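Local coordinates for F-actin-capping protein subunit alpha (Plasmodium berghei, PDB 7A0H) that probably binds the fast-growing barbed ends of actin filaments, blocking subunit exchange there without severing the filaments, at residues N122-Y127 against S249-I254; G153-C158 against D180-K185; K231-R236 against R255-D260. All coordinates share one frame; numbering follows the deposited sequence. Where two conformers were deposited one is given.

Contact 1. Residues N122-Y127 against S249-I254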
# COMPACT_ATOMS: atom_id res chain seq x y z
N ASN A 122 -19.33 -31.53 2.79
CA ASN A 122 -20.76 -31.29 2.54
C ASN A 122 -21.34 -30.18 3.39
O ASN A 122 -22.12 -29.35 2.90
CB ASN A 122 -21.57 -32.55 2.81
CG ASN A 122 -21.07 -33.68 1.98
OD1 ASN A 122 -20.29 -33.43 1.04
ND2 ASN A 122 -21.48 -34.89 2.29
N LYS A 123 -20.95 -30.12 4.67
CA LYS A 123 -21.51 -29.07 5.52
C LYS A 123 -20.93 -27.70 5.11
O LYS A 123 -21.65 -26.69 5.16
CB LYS A 123 -21.13 -29.30 6.98
CG LYS A 123 -21.71 -30.53 7.66
CD LYS A 123 -23.15 -30.77 7.28
CE LYS A 123 -23.68 -32.10 7.94
NZ LYS A 123 -25.12 -32.27 7.49
N LEU A 124 -19.63 -27.68 4.70
CA LEU A 124 -18.99 -26.42 4.24
C LEU A 124 -19.68 -25.92 3.01
O LEU A 124 -20.10 -24.78 2.94
CB LEU A 124 -17.52 -26.61 3.94
CG LEU A 124 -16.68 -25.32 3.75
CD1 LEU A 124 -16.53 -24.43 5.02
CD2 LEU A 124 -15.25 -25.75 3.28
N LYS A 125 -19.94 -26.79 2.07
CA LYS A 125 -20.68 -26.32 0.91
C LYS A 125 -22.09 -25.87 1.27
O LYS A 125 -22.58 -24.86 0.73
CB LYS A 125 -20.70 -27.41 -0.17
CG LYS A 125 -19.18 -27.48 -0.81
CD LYS A 125 -19.01 -28.33 -2.00
CE LYS A 125 -17.52 -28.44 -2.34
NZ LYS A 125 -16.91 -27.16 -2.84
N GLU A 126 -22.78 -26.59 2.16
CA GLU A 126 -24.15 -26.18 2.48
C GLU A 126 -24.13 -24.81 3.13
O GLU A 126 -24.96 -23.93 2.83
CB GLU A 126 -24.82 -27.24 3.39
CG GLU A 126 -26.18 -26.86 3.99
CD GLU A 126 -26.78 -27.94 4.95
OE1 GLU A 126 -26.14 -28.29 6.00
OE2 GLU A 126 -27.89 -28.44 4.64
N TYR A 127 -23.13 -24.60 3.98
CA TYR A 127 -23.03 -23.38 4.72
C TYR A 127 -22.91 -22.20 3.77
O TYR A 127 -23.61 -21.18 3.91
CB TYR A 127 -21.82 -23.52 5.63
CG TYR A 127 -21.35 -22.18 6.18
CD1 TYR A 127 -22.11 -21.53 7.07
CD2 TYR A 127 -20.11 -21.56 5.75
CE1 TYR A 127 -21.72 -20.32 7.63
CE2 TYR A 127 -19.69 -20.39 6.30
CZ TYR A 127 -20.55 -19.72 7.23
OH TYR A 127 -20.21 -18.48 7.71
N SER A 249 -20.77 -29.31 14.05
CA SER A 249 -20.26 -28.50 15.16
C SER A 249 -19.15 -27.56 14.70
O SER A 249 -19.16 -26.37 15.04
CB SER A 249 -19.69 -29.37 16.31
OG SER A 249 -20.58 -30.38 16.73
N ILE A 250 -18.19 -28.08 13.94
CA ILE A 250 -17.16 -27.22 13.35
C ILE A 250 -17.79 -26.13 12.50
O ILE A 250 -17.51 -24.94 12.66
CB ILE A 250 -16.19 -28.06 12.49
CG1 ILE A 250 -15.36 -28.93 13.38
CG2 ILE A 250 -15.22 -27.09 11.71
CD1 ILE A 250 -14.65 -29.93 12.60
N LEU A 251 -18.72 -26.53 11.62
CA LEU A 251 -19.36 -25.52 10.81
C LEU A 251 -20.14 -24.51 11.64
O LEU A 251 -20.19 -23.34 11.24
CB LEU A 251 -20.28 -26.14 9.73
CG LEU A 251 -19.43 -26.14 8.36
CD1 LEU A 251 -18.96 -24.72 7.93
CD2 LEU A 251 -18.25 -27.09 8.53
N SER A 252 -20.65 -24.87 12.85
CA SER A 252 -21.41 -23.84 13.61
C SER A 252 -20.48 -22.76 14.15
O SER A 252 -20.82 -21.57 14.17
CB SER A 252 -22.24 -24.45 14.78
OG SER A 252 -22.70 -23.41 15.65
N VAL A 253 -19.28 -23.14 14.56
CA VAL A 253 -18.26 -22.18 15.02
C VAL A 253 -17.76 -21.27 13.88
O VAL A 253 -17.49 -20.08 14.08
CB VAL A 253 -17.07 -22.97 15.57
CG1 VAL A 253 -15.97 -21.98 15.92
CG2 VAL A 253 -17.43 -23.78 16.80
N ILE A 254 -17.53 -21.83 12.71
CA ILE A 254 -17.20 -21.02 11.55
C ILE A 254 -18.32 -20.03 11.26
O ILE A 254 -18.06 -18.84 10.99
CB ILE A 254 -16.91 -21.92 10.33
CG1 ILE A 254 -15.54 -22.61 10.49
CG2 ILE A 254 -16.90 -21.14 9.05
CD1 ILE A 254 -15.43 -23.82 9.61
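K123 meets L251 with the foot of its side chain alone: CB of K123 lies 3.8 Å from CG of L251 and only slightly farther from its CD2. Beyond CB the lysine bends at chi2 (-40°) away from L251 and runs back along the same helix past S248 and A247, its amine making a long, weak ion pair with E244. One residue on, L124 reaches the same leucine by a different route. Its CG stands trans to the amide nitrogen, beside the carbonyl carbon (chi1 -167°), which carries CD1 to within 3.8 Å of CD1 of L251, the two side chains crossing at about a right angle. A turn later Y127 brings its ring across. CD1 of L251 touches the root of the tyrosine, 3.9 Å from its CB, and meets CG and CD2 as well, so this one methyl is lodged between L124 and Y127. Farther out along the ring, CE2 of Y127 lies 4.0 Å from CG2 of I254. The phenol projects past I254 to E258 on the next turn of that helix and hydrogen-bonds to OE1, which gives the otherwise apolar contact a polar end. L286 of the second subunit also packs on Y127. Between the two segments themselves the side-chain packing is essentially carbon against carbon, with L251 as the central residue, touched by K123, L124 and Y127. The axes of the two segments approach to 9.8 Å and cross at -34°, and both helices rest on strand 170-183, L124 and Y127 on I177 and L251 on L175. This is the layered core of the capping-protein fold, in which the long helix 243-266 lies on the antiparallel sheet and helix 112-131 packs beside it.

Contact 2. Residues G153-C158 against D180-K185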
# COMPACT_ATOMS: atom_id res chain seq x y z
N GLY A 153 -22.17 -4.10 -12.81
CA GLY A 153 -22.24 -5.39 -12.17
C GLY A 153 -20.89 -5.89 -11.71
O GLY A 153 -19.83 -5.36 -12.06
N LEU A 154 -20.97 -6.95 -10.91
CA LEU A 154 -19.84 -7.61 -10.28
C LEU A 154 -19.72 -9.02 -10.84
O LEU A 154 -20.71 -9.66 -11.21
CB LEU A 154 -20.02 -7.69 -8.75
CG LEU A 154 -19.41 -6.71 -7.75
CD1 LEU A 154 -19.89 -7.12 -6.31
CD2 LEU A 154 -17.90 -6.67 -7.84
N ASN A 155 -18.49 -9.48 -10.91
CA ASN A 155 -18.17 -10.87 -11.16
C ASN A 155 -17.58 -11.35 -9.84
O ASN A 155 -16.71 -10.69 -9.28
CB ASN A 155 -17.21 -11.00 -12.33
CG ASN A 155 -16.98 -12.42 -12.75
OD1 ASN A 155 -17.91 -13.22 -12.80
ND2 ASN A 155 -15.73 -12.74 -13.04
N VAL A 156 -18.11 -12.44 -9.30
CA VAL A 156 -17.65 -12.97 -8.03
C VAL A 156 -17.25 -14.44 -8.22
O VAL A 156 -18.00 -15.20 -8.84
CB VAL A 156 -18.72 -12.79 -6.93
CG1 VAL A 156 -20.03 -13.39 -7.38
CG2 VAL A 156 -18.24 -13.39 -5.61
N LYS A 157 -16.05 -14.81 -7.74
CA LYS A 157 -15.55 -16.19 -7.84
C LYS A 157 -15.38 -16.75 -6.44
O LYS A 157 -14.69 -16.13 -5.62
CB LYS A 157 -14.22 -16.27 -8.61
CG LYS A 157 -14.28 -15.79 -10.10
CD LYS A 157 -12.91 -15.88 -10.81
CE LYS A 157 -13.03 -15.65 -12.33
NZ LYS A 157 -13.74 -16.76 -13.08
N CYS A 158 -16.00 -17.92 -6.19
CA CYS A 158 -16.11 -18.51 -4.85
C CYS A 158 -15.59 -19.93 -4.92
O CYS A 158 -15.80 -20.65 -5.90
CB CYS A 158 -17.57 -18.53 -4.32
SG CYS A 158 -17.75 -19.15 -2.56
N ASP A 180 -13.48 -14.01 -4.25
CA ASP A 180 -12.75 -12.97 -4.96
C ASP A 180 -13.77 -12.21 -5.79
O ASP A 180 -14.59 -12.81 -6.51
CB ASP A 180 -11.67 -13.56 -5.89
CG ASP A 180 -10.46 -14.10 -5.13
OD1 ASP A 180 -9.90 -13.51 -4.18
OD2 ASP A 180 -10.07 -15.18 -5.50
N ARG A 181 -13.74 -10.89 -5.68
CA ARG A 181 -14.68 -10.00 -6.33
C ARG A 181 -13.93 -9.18 -7.39
O ARG A 181 -12.80 -8.75 -7.15
CB ARG A 181 -15.30 -9.10 -5.27
CG ARG A 181 -16.17 -9.91 -4.21
CD ARG A 181 -16.75 -9.06 -2.99
NE ARG A 181 -17.46 -7.89 -3.47
CZ ARG A 181 -16.98 -6.65 -3.42
NH1 ARG A 181 -15.81 -6.39 -2.85
NH2 ARG A 181 -17.67 -5.66 -3.95
N TYR A 182 -14.55 -9.01 -8.55
CA TYR A 182 -13.98 -8.34 -9.69
C TYR A 182 -14.91 -7.23 -10.12
O TYR A 182 -16.11 -7.45 -10.30
CB TYR A 182 -13.77 -9.33 -10.86
CG TYR A 182 -12.75 -10.37 -10.48
CD1 TYR A 182 -11.38 -10.17 -10.73
CD2 TYR A 182 -13.14 -11.50 -9.76
CE1 TYR A 182 -10.44 -11.09 -10.33
CE2 TYR A 182 -12.21 -12.43 -9.35
CZ TYR A 182 -10.87 -12.21 -9.61
OH TYR A 182 -9.98 -13.14 -9.17
N TYR A 183 -14.34 -6.04 -10.28
CA TYR A 183 -15.07 -4.92 -10.86
C TYR A 183 -14.95 -4.96 -12.37
O TYR A 183 -13.94 -5.41 -12.92
CB TYR A 183 -14.59 -3.59 -10.30
CG TYR A 183 -14.96 -3.37 -8.83
CD1 TYR A 183 -16.02 -4.07 -8.21
CD2 TYR A 183 -14.26 -2.46 -8.05
CE1 TYR A 183 -16.35 -3.85 -6.84
CE2 TYR A 183 -14.57 -2.23 -6.72
CZ TYR A 183 -15.60 -2.92 -6.11
OH TYR A 183 -15.85 -2.66 -4.78
N LEU A 184 -15.98 -4.46 -13.03
CA LEU A 184 -16.02 -4.60 -14.48
C LEU A 184 -16.01 -6.10 -14.68
O LEU A 184 -16.96 -6.78 -14.27
CB LEU A 184 -14.88 -3.84 -15.13
CG LEU A 184 -15.09 -2.35 -14.80
CD1 LEU A 184 -13.92 -1.45 -15.24
CD2 LEU A 184 -16.40 -1.85 -15.40
N LYS A 185 -14.94 -6.66 -15.24
CA LYS A 185 -14.86 -8.12 -15.28
C LYS A 185 -13.51 -8.63 -14.81
O LYS A 185 -13.43 -9.75 -14.30
CB LYS A 185 -15.19 -8.64 -16.69
CG LYS A 185 -16.70 -8.53 -17.08
CD LYS A 185 -17.74 -9.29 -16.19
CE LYS A 185 -17.75 -10.82 -16.43
NZ LYS A 185 -18.71 -11.58 -15.55
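K157 and Y182 both turn CG trans to their own carbonyl carbon (chi1 -62° and -64°), and the two side chains cross at about a right angle, with K157 CD 3.8 Å from Y182 CE2. R181 bends at chi3 (52°), and its guanidinium meets L154 CD1 at its edge, with NH2 3.6 Å from that methyl. L154 CD2 is pressed against the Y182 carbonyl and the edge of the Y183 ring, so closely that its exact placement is doubtful. The antiparallel hairpin of strands 154-167 and 170-183 is joined by paired backbone bonds: N155 and Y182 exchange two, with Y182 N to N155 O at 2.8 Å, and K157 and D180 two more, K157 N to D180 O being 2.8 Å and almost straight. Between these pairs V156 CA approaches D180 O at 3.4 Å in a CH-O contact. D180 forms a salt bridge with R193 and R181 a hydrogen bond with S190. Backbone groups thus make all four of the well-defined hydrogen bonds across the hairpin, while the charged groups of D180 and R181 bond to the strand on the other side of 170-183, strand 187-200.

Contact 3. Residues K231-R236 against R255-D260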
# COMPACT_ATOMS: atom_id res chain seq x y z
N LYS A 231 -8.69 -11.39 11.38
CA LYS A 231 -9.07 -11.88 12.70
C LYS A 231 -8.74 -13.37 12.78
O LYS A 231 -8.97 -14.12 11.83
CB LYS A 231 -10.53 -11.57 13.01
CG LYS A 231 -10.71 -11.52 14.48
CD LYS A 231 -12.06 -10.96 14.80
CE LYS A 231 -12.22 -10.76 16.27
NZ LYS A 231 -13.67 -10.49 16.51
N VAL A 232 -8.10 -13.74 13.87
CA VAL A 232 -7.69 -15.07 14.23
C VAL A 232 -8.61 -15.57 15.37
O VAL A 232 -8.88 -14.83 16.31
CB VAL A 232 -6.22 -15.02 14.70
CG1 VAL A 232 -5.88 -16.40 15.21
CG2 VAL A 232 -5.31 -14.70 13.57
N PHE A 233 -8.97 -16.85 15.33
CA PHE A 233 -9.89 -17.51 16.27
C PHE A 233 -9.31 -18.84 16.75
O PHE A 233 -8.73 -19.60 15.94
CB PHE A 233 -11.25 -17.82 15.60
CG PHE A 233 -11.94 -16.63 15.02
CD1 PHE A 233 -12.71 -15.80 15.81
CD2 PHE A 233 -11.79 -16.31 13.68
CE1 PHE A 233 -13.31 -14.71 15.28
CE2 PHE A 233 -12.45 -15.18 13.16
CZ PHE A 233 -13.18 -14.42 13.93
N GLU A 234 -9.57 -19.18 18.04
CA GLU A 234 -9.19 -20.46 18.65
C GLU A 234 -10.28 -20.94 19.62
O GLU A 234 -10.41 -20.43 20.73
CB GLU A 234 -7.84 -20.34 19.37
CG GLU A 234 -7.41 -21.67 20.08
CD GLU A 234 -5.96 -21.65 20.57
OE1 GLU A 234 -5.14 -20.90 20.01
OE2 GLU A 234 -5.64 -22.38 21.51
N LYS A 235 -11.07 -21.94 19.19
CA LYS A 235 -12.26 -22.36 19.91
C LYS A 235 -12.19 -23.82 20.35
O LYS A 235 -11.82 -24.71 19.56
CB LYS A 235 -13.53 -22.16 19.02
CG LYS A 235 -13.72 -20.72 18.45
CD LYS A 235 -13.97 -19.72 19.57
CE LYS A 235 -14.58 -18.46 19.03
NZ LYS A 235 -14.76 -17.44 20.11
N ARG A 236 -12.61 -24.09 21.57
CA ARG A 236 -12.85 -25.45 22.07
C ARG A 236 -14.28 -25.86 21.73
O ARG A 236 -15.23 -25.12 21.99
CB ARG A 236 -12.66 -25.56 23.59
CG ARG A 236 -11.19 -25.57 24.05
CD ARG A 236 -10.95 -25.49 25.59
NE ARG A 236 -9.54 -25.78 25.92
CZ ARG A 236 -8.60 -24.91 26.36
NH1 ARG A 236 -8.84 -23.62 26.58
NH2 ARG A 236 -7.38 -25.37 26.60
N ARG A 255 -19.59 -20.49 11.33
CA ARG A 255 -20.72 -19.58 11.10
C ARG A 255 -20.66 -18.38 12.05
O ARG A 255 -20.81 -17.22 11.65
CB ARG A 255 -22.05 -20.35 11.25
CG ARG A 255 -23.32 -19.45 11.24
CD ARG A 255 -24.64 -20.27 11.20
NE ARG A 255 -24.69 -21.24 12.31
CZ ARG A 255 -25.43 -22.32 12.31
NH1 ARG A 255 -26.24 -22.58 11.25
NH2 ARG A 255 -25.36 -23.13 13.35
N GLU A 256 -20.32 -18.64 13.30
CA GLU A 256 -20.30 -17.58 14.30
C GLU A 256 -19.08 -16.68 14.15
O GLU A 256 -19.16 -15.46 14.35
CB GLU A 256 -20.27 -18.24 15.69
CG GLU A 256 -20.52 -17.32 16.84
CD GLU A 256 -19.94 -17.84 18.16
OE1 GLU A 256 -19.24 -18.89 18.16
OE2 GLU A 256 -20.14 -17.13 19.19
N CYS A 257 -17.92 -17.28 13.94
CA CYS A 257 -16.72 -16.44 13.73
C CYS A 257 -16.85 -15.54 12.50
O CYS A 257 -16.47 -14.35 12.54
CB CYS A 257 -15.52 -17.37 13.67
SG CYS A 257 -15.19 -18.17 15.30
N GLU A 258 -17.54 -15.98 11.46
CA GLU A 258 -17.66 -15.12 10.29
C GLU A 258 -18.64 -14.01 10.58
O GLU A 258 -18.45 -12.86 10.16
CB GLU A 258 -18.04 -15.95 9.06
CG GLU A 258 -16.79 -16.95 8.59
CD GLU A 258 -16.93 -17.48 7.18
OE1 GLU A 258 -18.03 -17.40 6.63
OE2 GLU A 258 -16.00 -18.03 6.62
N ASN A 259 -19.68 -14.33 11.35
CA ASN A 259 -20.59 -13.30 11.85
C ASN A 259 -19.84 -12.28 12.70
O ASN A 259 -20.15 -11.10 12.67
CB ASN A 259 -21.70 -13.96 12.75
CG ASN A 259 -22.89 -14.48 11.94
OD1 ASN A 259 -23.24 -13.89 10.92
ND2 ASN A 259 -23.53 -15.60 12.42
N ASP A 260 -18.88 -12.73 13.51
CA ASP A 260 -18.15 -11.80 14.38
C ASP A 260 -17.30 -10.82 13.56
O ASP A 260 -17.17 -9.65 13.94
CB ASP A 260 -17.35 -12.64 15.39
CG ASP A 260 -16.55 -11.79 16.42
OD1 ASP A 260 -17.06 -10.76 16.95
OD2 ASP A 260 -15.39 -12.22 16.74
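K231 NZ is gripped by two carboxylates of helix 243-266, those of D260 and, one turn on, D264. The salt bridge to D260 OD2 is modelled so short, and with D260 in more than one conformer, that its exact length is doubtful. Here the long helix of the capping-protein fold lies against strand 223-238, the last strand of the five-stranded antiparallel sheet; K231, F233 and K235 point from alternate strand positions toward the helix. The lysine reaches D260 because CG stands trans to the amide nitrogen (chi1 -155°) and the chain runs extended from there, meeting the aspartate at about a right angle. Beside it the F233 ring takes C257 on one face. CB of C257 sits 3.6 Å from the ring centroid, only 3° off the normal, a CH-pi contact over the middle of the ring. The sulfur is displaced toward the root of the phenylalanine, SG lying 3.5 Å from F233 CD1, and makes a sulfur-aromatic contact over the same face. In one conformer of D260, OD2 also lies at the edge of this ring, near its plane and 3.6 Å from CE1, an approach that remains doubtful because the residue was modelled in two copies. V261, on the next turn of the helix, also packs against F233, and W196 of strand 187-200 packs against C257. Farther along the strand, K235 folds back at chi2 and lays its last methylene beside the cysteine, with CE 3.8 Å from SG.

In the fold
Contacts 1 and 3 share helix 243-266 and are neighbours, their centres about 12 Å apart; they touch where V253 of the first packs on K235 of the third. Contact 1 is buried and almost wholly aliphatic and aromatic. Contact 3, only partly buried, keeps an aromatic-sulfur centre but adds a lysine-aspartate salt bridge beside it. Contact 2 lies at the surface, with its centre about 24 Å from that of contact 1 and 26 Å from that of contact 3, and relies on backbone hydrogen bonds. Contacts 2 and 3 involve the two outermost strands of the same five-stranded sheet, and all three contacts include residues touching the second subunit.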